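Type III restriction-modification enzyme EcoP15I Res subunit (PDB 4ZCF) cleaves DNA 25-27 base pairs downstream of one of two inversely oriented CAGCAG sites, acting together with the Mod subunit as a type III restriction endonuclease. Local coordinates at residues A16-V21 against T91-K96; M22-S27 against N78-S83; N64-A67 against D71-N74. All coordinates share one frame; numbering follows the deposited sequence.

The three contacts lie near one edge of the first parallel sheet: interaction 1 pairs two helices, interaction 2 sets a loop on strand 79-84, and interaction 3 closes a loop leading to that strand. Interaction 1 is the outermost pairing along the sequence and the one at the nucleotide, because Thr91 and Tyr92 belong to the AMP pocket; interactions 2 and 3 lie away from the annotated sites. Centres of interactions 1 and 2 are about 10 Å apart, and Val21 CG2 packs on Val82 CG2 at 3.6 Å. Interaction 3 lies about 12 Å from interaction 2 and 18 Å from interaction 1, centre to centre, yet it touches the latter where Ala20 CB meets Asn64 ND2 at 3.5 Å.

Interaction 1. Residues A16-V21 against T91-K96; sequences AGVDAV and TYTYIK. With AMP (adenosine monophosphate), chain H.
Helix 16-21 runs beside helix 91-96 with Val18 abreast of Thr93, the short axes 9.0 Å apart at closest approach and crossing at -40°. Glycine suits position 17 because a CB there would point toward the Thr93 methyl and probably crowd it; without one, Thr93 CG2 can lie against the backbone, 4.1 Å from Val18 N. OG1 of Thr93 lies beside the backbone N (chi1 -62°), which leaves the CG2 methyl anti to that nitrogen and facing helix 16-21, while OG1 hydrogen-bonds to Gly89 O. Threonine serves both needs, a methyl for the interface and a hydroxyl for the carbonyl just ahead of its helix. Val18 CG2 meets the aliphatic part of Lys96, with CD and CB both at 4.1 Å, the side chains crossing at about a right angle. The lysine chain then bends, and NZ hydrogen-bonds to Tyr140 OH. At the start of 91-96 Thr91 OG1 comes within 2.7 Å of O2P of AMP, and Thr91 CB lies 3.5 Å from C8 of the adenine. This helix follows the phosphate-binding loop, as in P-loop NTPases. Between the two helices the contact is van der Waals packing, with the polar ends of Thr93 and Lys96 satisfied elsewhere.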
# COMPACT_ATOMS: atom_id res chain seq x y z
N ALA C 16 14.36 34.32 -19.45
CA ALA C 16 13.88 34.72 -20.77
C ALA C 16 12.81 33.76 -21.30
O ALA C 16 11.79 34.20 -21.82
CB ALA C 16 15.05 34.83 -21.74
N GLY C 17 13.03 32.46 -21.10
CA GLY C 17 12.07 31.42 -21.48
C GLY C 17 10.83 31.38 -20.59
O GLY C 17 9.74 31.05 -21.06
N VAL C 18 10.99 31.70 -19.30
CA VAL C 18 9.86 31.71 -18.37
C VAL C 18 8.91 32.80 -18.83
O VAL C 18 7.73 32.54 -19.02
CB VAL C 18 10.29 31.91 -16.89
CG1 VAL C 18 9.08 31.84 -15.97
CG2 VAL C 18 11.35 30.91 -16.46
N ASP C 19 9.45 34.01 -19.06
CA ASP C 19 8.75 35.22 -19.49
C ASP C 19 8.09 35.02 -20.85
O ASP C 19 6.95 35.44 -21.04
CB ASP C 19 9.73 36.41 -19.55
CG ASP C 19 10.34 36.85 -18.22
OD1 ASP C 19 10.10 36.17 -17.19
OD2 ASP C 19 11.09 37.84 -18.22
N ALA C 20 8.79 34.35 -21.79
CA ALA C 20 8.27 34.11 -23.12
C ALA C 20 6.97 33.28 -23.14
O ALA C 20 6.12 33.55 -23.99
CB ALA C 20 9.35 33.51 -24.00
N VAL C 21 6.78 32.34 -22.17
CA VAL C 21 5.53 31.55 -22.05
C VAL C 21 4.50 32.38 -21.28
O VAL C 21 3.31 32.34 -21.61
CB VAL C 21 5.75 30.14 -21.41
CG1 VAL C 21 4.45 29.33 -21.38
CG2 VAL C 21 6.84 29.36 -22.12
N THR C 91 14.46 21.81 -18.10
CA THR C 91 13.69 21.19 -17.03
C THR C 91 13.39 22.24 -15.96
O THR C 91 12.22 22.45 -15.65
CB THR C 91 14.42 19.94 -16.51
OG1 THR C 91 14.80 19.13 -17.61
CG2 THR C 91 13.57 19.11 -15.56
N TYR C 92 14.43 22.92 -15.43
CA TYR C 92 14.25 24.00 -14.46
C TYR C 92 13.26 25.07 -14.99
O TYR C 92 12.39 25.52 -14.24
CB TYR C 92 15.59 24.66 -14.10
CG TYR C 92 15.43 25.88 -13.22
CD1 TYR C 92 15.26 25.76 -11.85
CD2 TYR C 92 15.41 27.16 -13.77
CE1 TYR C 92 15.08 26.88 -11.04
CE2 TYR C 92 15.23 28.29 -12.97
CZ TYR C 92 15.06 28.14 -11.61
OH TYR C 92 14.85 29.26 -10.83
N THR C 93 13.42 25.48 -16.29
CA THR C 93 12.59 26.48 -16.97
C THR C 93 11.11 26.08 -17.01
O THR C 93 10.27 26.89 -16.63
CB THR C 93 13.19 26.83 -18.34
OG1 THR C 93 14.49 27.42 -18.16
CG2 THR C 93 12.31 27.78 -19.14
N TYR C 94 10.79 24.85 -17.46
CA TYR C 94 9.40 24.41 -17.48
C TYR C 94 8.79 24.27 -16.09
O TYR C 94 7.60 24.52 -15.91
CB TYR C 94 9.15 23.22 -18.43
CG TYR C 94 9.59 21.83 -18.04
CD1 TYR C 94 9.04 21.18 -16.93
CD2 TYR C 94 10.35 21.06 -18.92
CE1 TYR C 94 9.36 19.86 -16.63
CE2 TYR C 94 10.67 19.73 -18.63
CZ TYR C 94 10.18 19.14 -17.48
OH TYR C 94 10.51 17.83 -17.21
N ILE C 95 9.61 23.92 -15.09
CA ILE C 95 9.15 23.82 -13.71
C ILE C 95 8.87 25.22 -13.18
O ILE C 95 7.80 25.45 -12.62
CB ILE C 95 10.10 22.98 -12.82
CG1 ILE C 95 10.07 21.49 -13.25
CG2 ILE C 95 9.70 23.12 -11.36
CD1 ILE C 95 11.30 20.65 -12.86
N LYS C 96 9.80 26.17 -13.41
CA LYS C 96 9.60 27.56 -12.99
C LYS C 96 8.36 28.17 -13.65
O LYS C 96 7.65 28.91 -12.99
CB LYS C 96 10.85 28.42 -13.22
CG LYS C 96 10.82 29.68 -12.36
CD LYS C 96 12.07 30.54 -12.49
CE LYS C 96 11.74 32.01 -12.32
NZ LYS C 96 10.99 32.30 -11.07
P AMP H . 15.48 16.18 -19.11
O1P AMP H . 15.44 15.27 -20.28
O2P AMP H . 15.50 17.53 -19.72
O3P AMP H . 14.12 16.08 -18.51
O5' AMP H . 16.65 15.86 -18.07
C5' AMP H . 17.60 16.85 -17.73
C4' AMP H . 18.04 16.74 -16.31
O4' AMP H . 19.00 17.78 -15.99
C3' AMP H . 16.89 16.94 -15.39
O3' AMP H . 16.31 15.68 -15.07
C2' AMP H . 17.43 17.65 -14.21
O2' AMP H . 17.82 16.71 -13.19
C1' AMP H . 18.66 18.35 -14.69
N9 AMP H . 18.54 19.75 -14.74
C8 AMP H . 17.74 20.38 -15.58
N7 AMP H . 17.88 21.72 -15.42
C5 AMP H . 18.91 21.90 -14.39
C6 AMP H . 19.57 22.98 -13.73
N6 AMP H . 19.25 24.33 -14.04
N1 AMP H . 20.51 22.69 -12.79
C2 AMP H . 20.83 21.44 -12.47
N3 AMP H . 20.25 20.39 -13.04
C4 AMP H . 19.31 20.54 -14.00

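Interaction 2. Residues M22-S27 against N78-S83; sequences MNVFVS and NIIDVS
The delta methyl of Ile80 is the meeting point of this contact, touching two side chains from the loop that follows helix 12-22. Val24 CG1 reaches it tip to tip at 3.8 Å, and Phe25 CZ comes to 3.7 Å, the ring lying obliquely to the methyl. Within the loop, Val24 CG1 also stands over the centre of the Phe25 ring, 4.2 Å above its plane, valine's branched methyl touching both partners at once; phenylalanine suits by offering that methyl a flat face while extending CZ to the isoleucine. Ile80 suits the place because its longer branch extends from the strand: CG1 lies anti to the carbonyl carbon, beside the backbone N (chi1 -56°), and carries CD1 out to the loop. A second shell holds these groups in position. Tyr53 and Val264 both pack against Val24 and Ile80, Tyr248 meets the Phe25 ring edge-to-face, and Asn56 ND2 hydrogen-bonds to the carbonyl oxygens of Val24 and Val26. Ile80 itself is fixed by backbone hydrogen bonds to Ile249 and Arg251. The buried contact thus seats the loop on strand 79-84, which runs between strands 248-253 and 263-267 of the parallel sheet, with helix 50-64 and Phe105 of helix 90-105 packed around it.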
# COMPACT_ATOMS: atom_id res chain seq x y z
N MET C 22 4.95 33.12 -20.25
CA MET C 22 4.07 33.98 -19.45
C MET C 22 3.43 35.14 -20.25
O MET C 22 2.25 35.47 -20.01
CB MET C 22 4.79 34.52 -18.20
CG MET C 22 4.93 33.50 -17.06
SD MET C 22 3.51 32.38 -16.80
CE MET C 22 2.30 33.50 -16.12
N ASN C 23 4.19 35.74 -21.21
CA ASN C 23 3.73 36.85 -22.06
C ASN C 23 2.59 36.48 -23.04
O ASN C 23 1.84 37.36 -23.45
CB ASN C 23 4.90 37.51 -22.79
CG ASN C 23 5.89 38.23 -21.92
OD1 ASN C 23 5.53 38.93 -20.96
ND2 ASN C 23 7.17 38.12 -22.27
N VAL C 24 2.44 35.17 -23.37
CA VAL C 24 1.39 34.59 -24.21
C VAL C 24 0.03 34.72 -23.48
O VAL C 24 -1.01 34.80 -24.13
CB VAL C 24 1.73 33.10 -24.53
CG1 VAL C 24 0.53 32.31 -25.05
CG2 VAL C 24 2.88 33.00 -25.50
N PHE C 25 0.04 34.76 -22.15
CA PHE C 25 -1.20 34.82 -21.39
C PHE C 25 -1.58 36.19 -20.81
O PHE C 25 -2.35 36.23 -19.84
CB PHE C 25 -1.21 33.72 -20.30
CG PHE C 25 -1.08 32.32 -20.83
CD1 PHE C 25 -2.20 31.62 -21.28
CD2 PHE C 25 0.15 31.68 -20.86
CE1 PHE C 25 -2.08 30.31 -21.75
CE2 PHE C 25 0.27 30.37 -21.33
CZ PHE C 25 -0.85 29.70 -21.78
N VAL C 26 -1.07 37.30 -21.39
CA VAL C 26 -1.44 38.66 -20.96
C VAL C 26 -2.94 38.84 -21.27
O VAL C 26 -3.39 38.45 -22.35
CB VAL C 26 -0.55 39.77 -21.62
CG1 VAL C 26 -1.13 41.17 -21.41
CG2 VAL C 26 0.88 39.70 -21.11
N SER C 27 -3.70 39.36 -20.28
CA SER C 27 -5.16 39.61 -20.30
C SER C 27 -6.03 38.33 -20.26
O SER C 27 -7.26 38.41 -20.46
CB SER C 27 -5.55 40.52 -21.46
N ASN C 78 -3.37 25.46 -29.64
CA ASN C 78 -3.05 25.74 -28.22
C ASN C 78 -1.65 25.25 -27.83
O ASN C 78 -1.31 25.23 -26.65
CB ASN C 78 -4.16 25.22 -27.27
CG ASN C 78 -4.46 23.73 -27.34
OD1 ASN C 78 -3.92 22.95 -28.13
ND2 ASN C 78 -5.38 23.29 -26.49
N ILE C 79 -0.84 24.90 -28.84
CA ILE C 79 0.52 24.43 -28.67
C ILE C 79 1.51 25.59 -28.70
O ILE C 79 1.64 26.28 -29.71
CB ILE C 79 0.84 23.30 -29.67
CG1 ILE C 79 -0.12 22.10 -29.46
CG2 ILE C 79 2.32 22.88 -29.58
CD1 ILE C 79 -0.22 21.15 -30.62
N ILE C 80 2.21 25.79 -27.58
CA ILE C 80 3.26 26.81 -27.42
C ILE C 80 4.63 26.08 -27.44
O ILE C 80 4.78 25.03 -26.81
CB ILE C 80 3.01 27.62 -26.12
CG1 ILE C 80 1.59 28.24 -26.13
CG2 ILE C 80 4.09 28.68 -25.89
CD1 ILE C 80 1.00 28.54 -24.78
N ASP C 81 5.60 26.62 -28.21
CA ASP C 81 6.93 26.00 -28.32
C ASP C 81 8.07 26.80 -27.73
O ASP C 81 8.16 28.01 -27.92
CB ASP C 81 7.24 25.60 -29.75
CG ASP C 81 6.28 24.58 -30.30
OD1 ASP C 81 5.82 23.71 -29.52
OD2 ASP C 81 5.99 24.62 -31.51
N VAL C 82 8.96 26.08 -27.03
CA VAL C 82 10.17 26.60 -26.40
C VAL C 82 11.32 25.72 -26.91
O VAL C 82 11.23 24.49 -26.84
CB VAL C 82 10.08 26.60 -24.84
CG1 VAL C 82 11.40 27.03 -24.21
CG2 VAL C 82 8.95 27.49 -24.35
N SER C 83 12.36 26.36 -27.45
CA SER C 83 13.52 25.67 -27.97
C SER C 83 14.76 26.06 -27.18
O SER C 83 15.17 27.22 -27.14
CB SER C 83 13.70 25.91 -29.47
OG SER C 83 14.80 25.16 -29.95

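Interaction 3. Residues N64-A67 against D71-N74; sequences NGIA and DNHN
Asn72 reaches across a short loop to Ala67, and its side-chain amide gives the contact its one hydrogen bond, ND2 to Ala67 O at 2.8 Å. The bond is bent, with an N-H...O angle of 138°. ND2 approaches in the carbonyl plane, on a lone pair of the oxygen, which itself sits 28° out of the plane of the Asn72 amide. With CG beside the backbone N (chi1 -70°), the amide is swung toward Ala67 O; Asn72 CB, set by the backbone, lies 3.4 Å from the same oxygen. Asparagine suits the place, being short and carrying an N-H donor. Ala67 is exposed and contributes mainly its carbonyl, which any residue type could offer; its methyl adds little. Ile66 lays its CG2 methyl against the amide nitrogen ND2, at 3.6 Å, and the buried side chain packs on Leu263 and Gln61. Leu263 is also joined to Asn72 by a backbone hydrogen bond, which ties this loop to strand 263-267. Replacing Asn72 with an alanine would probably leave Ala67 O without this donor and uncover part of Ile66. The chemistry is thus that of one side-chain amide bridging the loop between helix 50-64 and strand 79-84, with the Ile66 methyl alongside the amide.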
# COMPACT_ATOMS: atom_id res chain seq x y z
N ASN C 64 11.88 38.63 -28.62
CA ASN C 64 12.88 37.56 -28.64
C ASN C 64 13.69 37.44 -29.94
O ASN C 64 14.65 36.67 -30.00
CB ASN C 64 12.24 36.23 -28.26
CG ASN C 64 11.99 35.99 -26.79
OD1 ASN C 64 12.33 36.80 -25.90
ND2 ASN C 64 11.42 34.84 -26.49
N GLY C 65 13.32 38.21 -30.96
CA GLY C 65 14.00 38.19 -32.26
C GLY C 65 13.71 36.95 -33.07
O GLY C 65 14.63 36.37 -33.68
N ILE C 66 12.42 36.52 -33.08
CA ILE C 66 11.92 35.35 -33.80
C ILE C 66 11.03 35.81 -34.96
O ILE C 66 10.06 36.55 -34.74
CB ILE C 66 11.18 34.34 -32.86
CG1 ILE C 66 12.10 33.84 -31.71
CG2 ILE C 66 10.56 33.16 -33.65
CD1 ILE C 66 11.36 33.34 -30.52
N ALA C 67 11.37 35.37 -36.20
CA ALA C 67 10.65 35.72 -37.42
C ALA C 67 9.18 35.30 -37.34
O ALA C 67 8.87 34.11 -37.17
CB ALA C 67 11.32 35.08 -38.63
N ASP C 71 5.33 29.50 -40.52
CA ASP C 71 5.86 28.28 -39.92
C ASP C 71 6.16 28.39 -38.42
O ASP C 71 6.37 27.36 -37.77
CB ASP C 71 7.14 27.85 -40.68
CG ASP C 71 6.94 27.51 -42.15
OD1 ASP C 71 5.77 27.45 -42.60
OD2 ASP C 71 7.96 27.28 -42.84
N ASN C 72 6.19 29.64 -37.88
CA ASN C 72 6.50 29.94 -36.48
C ASN C 72 5.28 30.32 -35.62
O ASN C 72 5.41 30.36 -34.39
CB ASN C 72 7.58 31.03 -36.39
CG ASN C 72 8.98 30.63 -36.83
OD1 ASN C 72 9.25 29.48 -37.23
ND2 ASN C 72 9.90 31.58 -36.77
N HIS C 73 4.11 30.58 -36.24
CA HIS C 73 2.90 30.96 -35.49
C HIS C 73 1.63 30.32 -36.04
O HIS C 73 1.60 29.94 -37.21
CB HIS C 73 2.78 32.50 -35.37
CG HIS C 73 2.06 33.18 -36.50
ND1 HIS C 73 2.59 33.22 -37.78
CD2 HIS C 73 0.88 33.85 -36.49
CE1 HIS C 73 1.71 33.90 -38.50
NE2 HIS C 73 0.67 34.29 -37.77
N ASN C 74 0.60 30.20 -35.18
CA ASN C 74 -0.72 29.61 -35.48
C ASN C 74 -1.71 29.91 -34.33
O ASN C 74 -1.63 29.29 -33.26
CB ASN C 74 -0.60 28.10 -35.72
CG ASN C 74 -1.85 27.40 -36.21
OD1 ASN C 74 -2.98 27.88 -36.06
ND2 ASN C 74 -1.67 26.21 -36.77